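Local coordinates for competence protein ComEA-related protein (Thermus thermophilus, PDB 2DUY), which is of unknown function but probably binds DNA, as expected of a small helix-hairpin-helix protein related to the competence protein ComEA, at residues 20-25 against 47-52; 37-42 against 59-64; 51-56 against 68-73. One frame throughout, in Å; residues are numbered along the deposited sequence.

Contact 1 (20-25 against 47-52)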
loop_
_atom_site.group_PDB
_atom_site.type_symbol
_atom_site.label_atom_id
_atom_site.label_comp_id
_atom_site.label_asym_id
_atom_site.label_seq_id
_atom_site.Cartn_x
_atom_site.Cartn_y
_atom_site.Cartn_z
ATOM N N SER A 20 -3.931 6.119 -1.655
ATOM C CA SER A 20 -3.701 5.795 -3.068
ATOM C C SER A 20 -2.376 5.067 -3.286
ATOM O O SER A 20 -1.316 5.599 -2.951
ATOM C CB SER A 20 -3.692 7.074 -3.910
ATOM O OG SER A 20 -3.244 6.803 -5.232
ATOM N N LEU A 21 -2.436 3.865 -3.857
ATOM C CA LEU A 21 -1.227 3.097 -4.108
ATOM C C LEU A 21 -0.320 3.828 -5.080
ATOM O O LEU A 21 0.892 3.722 -4.983
ATOM C CB LEU A 21 -1.548 1.702 -4.687
ATOM C CG LEU A 21 -2.160 0.708 -3.695
ATOM C CD1 LEU A 21 -2.473 -0.591 -4.399
ATOM C CD2 LEU A 21 -1.184 0.471 -2.540
ATOM N N ASN A 22 -0.922 4.580 -5.994
ATOM C CA ASN A 22 -0.170 5.304 -7.016
ATOM C C ASN A 22 0.357 6.675 -6.634
ATOM O O ASN A 22 1.371 7.129 -7.174
ATOM C CB ASN A 22 -1.032 5.485 -8.267
ATOM C CG ASN A 22 -1.158 4.216 -9.073
ATOM O OD1 ASN A 22 -0.246 3.389 -9.089
ATOM N ND2 ASN A 22 -2.280 4.066 -9.778
ATOM N N GLU A 23 -0.315 7.333 -5.698
ATOM C CA GLU A 23 0.071 8.690 -5.345
ATOM C C GLU A 23 0.625 8.967 -3.951
ATOM O O GLU A 23 1.157 10.049 -3.704
ATOM C CB GLU A 23 -1.124 9.606 -5.632
ATOM C CG GLU A 23 -1.663 9.447 -7.055
ATOM C CD GLU A 23 -2.892 10.294 -7.324
ATOM O OE1 GLU A 23 -3.810 10.289 -6.478
ATOM O OE2 GLU A 23 -2.945 10.954 -8.387
ATOM N N ALA A 24 0.520 8.010 -3.039
ATOM C CA ALA A 24 1.030 8.220 -1.684
ATOM C C ALA A 24 2.548 8.350 -1.619
ATOM O O ALA A 24 3.266 7.796 -2.448
ATOM C CB ALA A 24 0.586 7.077 -0.790
ATOM N N SER A 25 3.027 9.087 -0.619
ATOM C CA SER A 25 4.456 9.272 -0.392
ATOM C C SER A 25 4.902 8.053 0.411
ATOM O O SER A 25 4.066 7.314 0.919
ATOM C CB SER A 25 4.701 10.511 0.455
ATOM O OG SER A 25 4.196 10.294 1.757
ATOM N N ARG A 47 4.919 0.952 -9.227
ATOM C CA ARG A 47 3.887 1.776 -9.866
ATOM C C ARG A 47 4.017 1.769 -11.384
ATOM O O ARG A 47 5.120 1.637 -11.907
ATOM C CB ARG A 47 3.979 3.215 -9.357
ATOM C CG ARG A 47 3.512 3.351 -7.918
ATOM C CD ARG A 47 3.818 4.704 -7.297
ATOM N NE ARG A 47 3.228 4.737 -5.959
ATOM C CZ ARG A 47 3.428 5.685 -5.050
ATOM N NH1 ARG A 47 4.228 6.717 -5.307
ATOM N NH2 ARG A 47 2.807 5.598 -3.876
ATOM N N PRO A 48 2.904 1.949 -12.108
ATOM C CA PRO A 48 1.541 2.160 -11.619
ATOM C C PRO A 48 0.757 0.880 -11.358
ATOM O O PRO A 48 1.100 -0.186 -11.869
ATOM C CB PRO A 48 0.902 2.970 -12.743
ATOM C CG PRO A 48 1.485 2.322 -13.953
ATOM C CD PRO A 48 2.960 2.135 -13.575
ATOM N N TYR A 49 -0.298 1.018 -10.561
ATOM C CA TYR A 49 -1.212 -0.074 -10.236
ATOM C C TYR A 49 -2.547 0.265 -10.900
ATOM O O TYR A 49 -3.028 1.394 -10.771
ATOM C CB TYR A 49 -1.414 -0.178 -8.716
ATOM C CG TYR A 49 -0.132 -0.488 -7.982
ATOM C CD1 TYR A 49 0.660 0.530 -7.448
ATOM C CD2 TYR A 49 0.344 -1.793 -7.915
ATOM C CE1 TYR A 49 1.892 0.243 -6.873
ATOM C CE2 TYR A 49 1.569 -2.087 -7.350
ATOM C CZ TYR A 49 2.341 -1.065 -6.832
ATOM O OH TYR A 49 3.563 -1.363 -6.293
ATOM N N ALA A 50 -3.136 -0.687 -11.624
ATOM C CA ALA A 50 -4.429 -0.441 -12.272
ATOM C C ALA A 50 -5.545 -0.758 -11.280
ATOM O O ALA A 50 -6.640 -0.199 -11.357
ATOM C CB ALA A 50 -4.575 -1.303 -13.531
ATOM N N ARG A 51 -5.264 -1.675 -10.358
ATOM C CA ARG A 51 -6.213 -2.046 -9.319
ATOM C C ARG A 51 -5.416 -2.451 -8.085
ATOM O O ARG A 51 -4.225 -2.757 -8.177
ATOM C CB ARG A 51 -7.145 -3.188 -9.777
ATOM C CG ARG A 51 -6.466 -4.555 -10.048
ATOM C CD ARG A 51 -6.351 -4.860 -11.540
ATOM N NE ARG A 51 -5.704 -6.158 -11.799
ATOM C CZ ARG A 51 -6.348 -7.300 -12.027
ATOM N NH1 ARG A 51 -7.674 -7.335 -12.032
ATOM N NH2 ARG A 51 -5.660 -8.422 -12.258
ATOM N N VAL A 52 -6.067 -2.447 -6.927
ATOM C CA VAL A 52 -5.384 -2.792 -5.691
ATOM C C VAL A 52 -4.823 -4.203 -5.729
ATOM O O VAL A 52 -3.789 -4.487 -5.129
ATOM C CB VAL A 52 -6.328 -2.618 -4.482
ATOM C CG1 VAL A 52 -5.698 -3.170 -3.222
ATOM C CG2 VAL A 52 -6.636 -1.126 -4.294
#
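Two loops meet here with their backbones closest at Asn22 and Pro48, whose CA atoms lie 5.8 Å apart; the peptide bond before Pro48 is cis. The amide of Asn22 reads the backbone of Tyr49 twice: Asn22 OD1 accepts from Tyr49 N at 2.8 Å on an in-plane lone pair, and Asn22 ND2 gives to Tyr49 O at 2.9 Å, which fixes the flip of the amide. Arg47 reaches back along 20-25 with its chain extended from CG to NE. Arg47 NE (2.7 Å) and Arg47 NH2 both grip Leu21 O, NE in the carbonyl plane and NH2 from above it. Arg47 NH2 also gives to Ala24 O at 2.7 Å, near the guanidinium plane, while Asn22 O lies over one face, toward the rim. With an alanine here, Leu21 O and Ala24 O would probably lose these donors, and the turn between them would be freer to shift. Leu21 CB packs on Tyr49 CD1 at 3.7 Å, and Leu21 CD1 on Val52. Tyr49 OH is held by Ile43 O of helix 37-45. At the end of strand 19-20, Ser20 OG, hydrogen-bonded with Pro75 O, also accepts from Glu23 N, an ST motif. The contact thus ties the loop entering helix 26-29 to the one that leaves helix 37-45, within the helix-hairpin-helix fold.

Contact 2 (37-42 against 59-64)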
loop_
_atom_site.group_PDB
_atom_site.type_symbol
_atom_site.label_atom_id
_atom_site.label_comp_id
_atom_site.label_asym_id
_atom_site.label_seq_id
_atom_site.Cartn_x
_atom_site.Cartn_y
_atom_site.Cartn_z
ATOM N N PRO A 37 9.441 0.324 5.819
ATOM C CA PRO A 37 10.195 1.051 4.795
ATOM C C PRO A 37 10.572 0.234 3.561
ATOM O O PRO A 37 10.625 0.772 2.460
ATOM C CB PRO A 37 11.413 1.560 5.564
ATOM C CG PRO A 37 11.599 0.523 6.625
ATOM C CD PRO A 37 10.191 0.274 7.086
ATOM N N VAL A 38 10.837 -1.053 3.734
ATOM C CA VAL A 38 11.214 -1.894 2.606
ATOM C C VAL A 38 10.031 -2.159 1.689
ATOM O O VAL A 38 10.148 -2.057 0.467
ATOM C CB VAL A 38 11.790 -3.235 3.078
ATOM C CG1 VAL A 38 12.026 -4.153 1.888
ATOM C CG2 VAL A 38 13.096 -2.990 3.819
ATOM N N LEU A 39 8.894 -2.501 2.278
ATOM C CA LEU A 39 7.703 -2.760 1.478
ATOM C C LEU A 39 7.189 -1.467 0.841
ATOM O O LEU A 39 6.752 -1.476 -0.308
ATOM C CB LEU A 39 6.605 -3.395 2.337
ATOM C CG LEU A 39 6.837 -4.861 2.704
ATOM C CD1 LEU A 39 5.704 -5.346 3.607
ATOM C CD2 LEU A 39 6.919 -5.703 1.438
ATOM N N ALA A 40 7.250 -0.362 1.582
ATOM C CA ALA A 40 6.788 0.920 1.062
ATOM C C ALA A 40 7.594 1.279 -0.182
ATOM O O ALA A 40 7.038 1.749 -1.178
ATOM C CB ALA A 40 6.931 2.013 2.125
ATOM N N ARG A 41 8.898 1.044 -0.121
ATOM C CA ARG A 41 9.788 1.330 -1.248
ATOM C C ARG A 41 9.429 0.479 -2.466
ATOM O O ARG A 41 9.366 0.980 -3.591
ATOM C CB ARG A 41 11.239 1.048 -0.863
ATOM C CG ARG A 41 12.251 1.620 -1.838
ATOM C CD ARG A 41 13.613 0.932 -1.727
ATOM N NE ARG A 41 13.753 -0.159 -2.694
ATOM C CZ ARG A 41 13.331 -1.406 -2.509
ATOM N NH1 ARG A 41 12.735 -1.758 -1.374
ATOM N NH2 ARG A 41 13.493 -2.305 -3.473
ATOM N N ARG A 42 9.209 -0.815 -2.248
ATOM C CA ARG A 42 8.854 -1.708 -3.352
ATOM C C ARG A 42 7.509 -1.330 -3.964
ATOM O O ARG A 42 7.300 -1.483 -5.163
ATOM C CB ARG A 42 8.796 -3.160 -2.871
ATOM C CG ARG A 42 10.145 -3.714 -2.446
ATOM C CD ARG A 42 10.005 -5.076 -1.795
ATOM N NE ARG A 42 11.306 -5.656 -1.480
ATOM C CZ ARG A 42 11.478 -6.775 -0.782
ATOM N NH1 ARG A 42 10.421 -7.440 -0.318
ATOM N NH2 ARG A 42 12.704 -7.235 -0.556
ATOM N N LYS A 59 7.079 -7.894 -4.047
ATOM C CA LYS A 59 7.676 -8.954 -3.242
ATOM C C LYS A 59 7.417 -8.662 -1.774
ATOM O O LYS A 59 7.655 -7.551 -1.305
ATOM C CB LYS A 59 9.185 -9.043 -3.504
ATOM C CG LYS A 59 9.866 -10.258 -2.872
ATOM C CD LYS A 59 11.331 -10.362 -3.324
ATOM C CE LYS A 59 11.944 -11.726 -3.004
ATOM N NZ LYS A 59 11.988 -12.015 -1.544
ATOM N N GLY A 60 6.907 -9.655 -1.054
ATOM C CA GLY A 60 6.649 -9.470 0.361
ATOM C C GLY A 60 5.218 -9.182 0.767
ATOM O O GLY A 60 4.912 -9.165 1.958
ATOM N N ILE A 61 4.342 -8.939 -0.201
ATOM C CA ILE A 61 2.947 -8.663 0.110
ATOM C C ILE A 61 2.084 -9.879 -0.221
ATOM O O ILE A 61 1.557 -10.005 -1.324
ATOM C CB ILE A 61 2.431 -7.429 -0.660
ATOM C CG1 ILE A 61 3.191 -6.182 -0.190
ATOM C CG2 ILE A 61 0.946 -7.240 -0.412
ATOM C CD1 ILE A 61 2.764 -4.890 -0.874
ATOM N N GLY A 62 1.965 -10.775 0.748
ATOM C CA GLY A 62 1.173 -11.973 0.555
ATOM C C GLY A 62 -0.307 -11.662 0.630
ATOM O O GLY A 62 -0.694 -10.558 1.008
ATOM N N PRO A 63 -1.168 -12.621 0.275
ATOM C CA PRO A 63 -2.617 -12.419 0.313
ATOM C C PRO A 63 -3.143 -12.039 1.694
ATOM O O PRO A 63 -4.105 -11.296 1.804
ATOM C CB PRO A 63 -3.159 -13.761 -0.167
ATOM C CG PRO A 63 -2.112 -14.198 -1.137
ATOM C CD PRO A 63 -0.841 -13.904 -0.374
ATOM N N ALA A 64 -2.516 -12.559 2.744
ATOM C CA ALA A 64 -2.957 -12.249 4.101
ATOM C C ALA A 64 -2.647 -10.792 4.397
ATOM O O ALA A 64 -3.391 -10.115 5.108
ATOM C CB ALA A 64 -2.249 -13.157 5.116
HETATM O O HOH W 1 13.402 -10.064 -0.223
#
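The guanidinium of Arg42 is layered between two aliphatic groups: Val38 CG1 sits over its centre, 3.7 Å above the plane, and the Lys59 chain passes across the opposite face, with CD offset toward the rim. These residues join helix 37-45 to the loop that leads into helix 63-69, in the helix-hairpin-helix fold. Val38 lies one turn before Arg42 on the same helix and backs the flat group from its own side. Across the contact, Arg42 NH1 donates to Lys59 O at 2.9 Å. The bond is not on a lone pair: the donor stands well above the carbonyl plane, 70° out of it, and the oxygen is itself tilted from the guanidinium plane. The Arg42 chain is extended from CG to NE, which carries the charged end out from the helix to this carbonyl. Leu39 is the apolar half of the contact. Leu39 CD2 comes within 3.4 Å of Lys59 O, lies against Gly60 CA and meets Ile61 CG1 at 4.1 Å. Gly60 has a positive phi of 100°; a side chain there would run into both Leu39 CD2 and the carbonyl of Lys59, so the close approach of the loop to the helix depends on its absence. Ile61 continues inward to Leu55, linking this surface contact to the core. Gly60, Ile61 and Gly62 form the Gly-hydrophobic-Gly hairpin of the motif, an element that in related proteins commonly approaches the DNA backbone. At the solvent end the two positive groups stay apart, joined by one water that accepts from Arg42 NH2 at 2.9 Å and from Lys59 NZ at 2.7 Å.

Contact 3 (51-56 against 68-73)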
loop_
_atom_site.group_PDB
_atom_site.type_symbol
_atom_site.label_atom_id
_atom_site.label_comp_id
_atom_site.label_asym_id
_atom_site.label_seq_id
_atom_site.Cartn_x
_atom_site.Cartn_y
_atom_site.Cartn_z
ATOM N N ARG A 51 -5.264 -1.675 -10.358
ATOM C CA ARG A 51 -6.213 -2.046 -9.319
ATOM C C ARG A 51 -5.416 -2.451 -8.085
ATOM O O ARG A 51 -4.225 -2.757 -8.177
ATOM C CB ARG A 51 -7.145 -3.188 -9.777
ATOM C CG ARG A 51 -6.466 -4.555 -10.048
ATOM C CD ARG A 51 -6.351 -4.860 -11.540
ATOM N NE ARG A 51 -5.704 -6.158 -11.799
ATOM C CZ ARG A 51 -6.348 -7.300 -12.027
ATOM N NH1 ARG A 51 -7.674 -7.335 -12.032
ATOM N NH2 ARG A 51 -5.660 -8.422 -12.258
ATOM N N VAL A 52 -6.067 -2.447 -6.927
ATOM C CA VAL A 52 -5.384 -2.792 -5.691
ATOM C C VAL A 52 -4.823 -4.203 -5.729
ATOM O O VAL A 52 -3.789 -4.487 -5.129
ATOM C CB VAL A 52 -6.328 -2.618 -4.482
ATOM C CG1 VAL A 52 -5.698 -3.170 -3.222
ATOM C CG2 VAL A 52 -6.636 -1.126 -4.294
ATOM N N GLU A 53 -5.485 -5.089 -6.465
ATOM C CA GLU A 53 -5.007 -6.458 -6.532
ATOM C C GLU A 53 -3.653 -6.569 -7.224
ATOM O O GLU A 53 -2.984 -7.599 -7.111
ATOM C CB GLU A 53 -6.038 -7.332 -7.241
ATOM C CG GLU A 53 -6.237 -8.699 -6.614
ATOM C CD GLU A 53 -6.536 -8.644 -5.120
ATOM O OE1 GLU A 53 -6.918 -7.568 -4.594
ATOM O OE2 GLU A 53 -6.398 -9.696 -4.473
ATOM N N ASP A 54 -3.239 -5.522 -7.931
ATOM C CA ASP A 54 -1.942 -5.559 -8.599
ATOM C C ASP A 54 -0.822 -5.494 -7.564
ATOM O O ASP A 54 0.342 -5.702 -7.886
ATOM C CB ASP A 54 -1.793 -4.416 -9.614
ATOM C CG ASP A 54 -2.692 -4.591 -10.835
ATOM O OD1 ASP A 54 -2.998 -5.741 -11.209
ATOM O OD2 ASP A 54 -3.076 -3.574 -11.446
ATOM N N LEU A 55 -1.175 -5.217 -6.314
ATOM C CA LEU A 55 -0.175 -5.154 -5.252
ATOM C C LEU A 55 0.485 -6.519 -5.075
ATOM O O LEU A 55 1.567 -6.628 -4.482
ATOM C CB LEU A 55 -0.833 -4.714 -3.948
ATOM C CG LEU A 55 0.061 -4.183 -2.838
ATOM C CD1 LEU A 55 0.881 -2.972 -3.345
ATOM C CD2 LEU A 55 -0.832 -3.777 -1.667
ATOM N N LEU A 56 -0.155 -7.563 -5.593
ATOM C CA LEU A 56 0.412 -8.903 -5.488
ATOM C C LEU A 56 1.697 -9.033 -6.308
ATOM O O LEU A 56 2.378 -10.059 -6.230
ATOM C CB LEU A 56 -0.603 -9.970 -5.925
ATOM C CG LEU A 56 -1.751 -10.182 -4.931
ATOM C CD1 LEU A 56 -2.726 -11.222 -5.459
ATOM C CD2 LEU A 56 -1.166 -10.639 -3.585
ATOM N N ARG A 68 -5.707 -7.629 4.768
ATOM C CA ARG A 68 -5.836 -6.649 5.838
ATOM C C ARG A 68 -5.845 -5.217 5.322
ATOM O O ARG A 68 -6.496 -4.349 5.905
ATOM C CB ARG A 68 -4.687 -6.809 6.835
ATOM C CG ARG A 68 -4.563 -8.194 7.445
ATOM C CD ARG A 68 -5.784 -8.570 8.283
ATOM N NE ARG A 68 -6.953 -8.897 7.469
ATOM C CZ ARG A 68 -8.038 -9.508 7.936
ATOM N NH1 ARG A 68 -8.104 -9.856 9.215
ATOM N NH2 ARG A 68 -9.054 -9.780 7.127
ATOM N N LEU A 69 -5.121 -4.977 4.232
ATOM C CA LEU A 69 -5.009 -3.642 3.652
ATOM C C LEU A 69 -6.124 -3.185 2.727
ATOM O O LEU A 69 -6.296 -1.985 2.528
ATOM C CB LEU A 69 -3.697 -3.513 2.879
ATOM C CG LEU A 69 -2.377 -3.562 3.637
ATOM C CD1 LEU A 69 -1.238 -3.611 2.637
ATOM C CD2 LEU A 69 -2.245 -2.354 4.547
ATOM N N ARG A 70 -6.874 -4.119 2.155
ATOM C CA ARG A 70 -7.927 -3.750 1.211
ATOM C C ARG A 70 -8.882 -2.649 1.655
ATOM O O ARG A 70 -9.270 -1.801 0.855
ATOM C CB ARG A 70 -8.734 -4.984 0.794
ATOM C CG ARG A 70 -7.924 -5.988 -0.011
ATOM C CD ARG A 70 -8.763 -6.630 -1.099
ATOM N NE ARG A 70 -8.001 -7.645 -1.817
ATOM C CZ ARG A 70 -7.780 -8.867 -1.352
ATOM N NH1 ARG A 70 -8.273 -9.221 -0.175
ATOM N NH2 ARG A 70 -7.060 -9.729 -2.057
ATOM N N PRO A 71 -9.284 -2.646 2.933
ATOM C CA PRO A 71 -10.204 -1.585 3.350
ATOM C C PRO A 71 -9.614 -0.171 3.277
ATOM O O PRO A 71 -10.352 0.799 3.122
ATOM C CB PRO A 71 -10.551 -1.982 4.787
ATOM C CG PRO A 71 -10.445 -3.486 4.753
ATOM C CD PRO A 71 -9.170 -3.684 3.973
ATOM N N TYR A 72 -8.288 -0.066 3.378
ATOM C CA TYR A 72 -7.608 1.231 3.379
ATOM C C TYR A 72 -7.032 1.719 2.047
ATOM O O TYR A 72 -6.541 2.842 1.965
ATOM C CB TYR A 72 -6.453 1.217 4.392
ATOM C CG TYR A 72 -6.805 0.671 5.756
ATOM C CD1 TYR A 72 -6.851 -0.704 5.984
ATOM C CD2 TYR A 72 -7.133 1.528 6.809
ATOM C CE1 TYR A 72 -7.224 -1.212 7.226
ATOM C CE2 TYR A 72 -7.508 1.030 8.050
ATOM C CZ TYR A 72 -7.553 -0.341 8.249
ATOM O OH TYR A 72 -7.956 -0.844 9.469
ATOM N N LEU A 73 -7.114 0.905 1.002
ATOM C CA LEU A 73 -6.498 1.258 -0.275
ATOM C C LEU A 73 -7.369 1.570 -1.482
ATOM O O LEU A 73 -8.506 1.123 -1.590
ATOM C CB LEU A 73 -5.552 0.123 -0.686
ATOM C CG LEU A 73 -4.465 -0.322 0.293
ATOM C CD1 LEU A 73 -3.754 -1.560 -0.265
ATOM C CD2 LEU A 73 -3.501 0.815 0.521
#
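Within the second helix-hairpin-helix motif of the chain, the 3-10 segment 52-56 packs against residues 68-73. On the exposed side Arg70 grips Glu53 side-on in a two-bond salt bridge: Arg70 NE gives to Glu53 OE1 at 3.0 Å and Arg70 NH2 to Glu53 OE2 at 2.5 Å, a distance short enough to be read with caution. Each oxygen uses its syn lone pair, and the carboxylate and guanidinium planes are only 17° apart. Both chains bend at chi2 to bring these flat groups together. Within 51-56, Asp54 folds back on Arg51, just before the 3-10 segment: Asp54 OD2 accepts from Arg51 N and from Ala50 N, and Asp54 OD1 forms a salt bridge with Arg51 NE. Among the buried side chains, Leu66 of helix 63-69 touches Val52 and Leu55, extending the apolar layer. Leu55 holds its CG anti to the backbone N (chi1 -162°), which sends CD2 toward Leu73 and, more distantly, to Leu69 CD1. Val52 and Leu55 each cross the Leu73 side chain at about a right angle, and Leu73 CD1 is shared between them, with Val52 CG1 and Leu55 CD2 each 3.9 Å from it.

All three contacts fall within the helix-hairpin-helix region of a compact chain (residues 11-75 modelled), their centres about 9 to 13 Å apart. Contacts 1 and 3 are the nearest pair and share Arg51 and Val52; Leu21 meets Leu55 and Leu73 there, so the loop of contact 1 reaches the core of contact 3. Contacts 1 and 2 meet where Tyr49 OH packs near Arg42 O of helix 37-45, and contacts 2 and 3 both use helix 63-69. Along the chain the segments of contact 2 alternate with those of contact 1 and of contact 3, and contact 3 begins on the stretch where contact 1 ends. Strands 19-20 and 73-74 pair in parallel, bringing the two ends of the chain side by side.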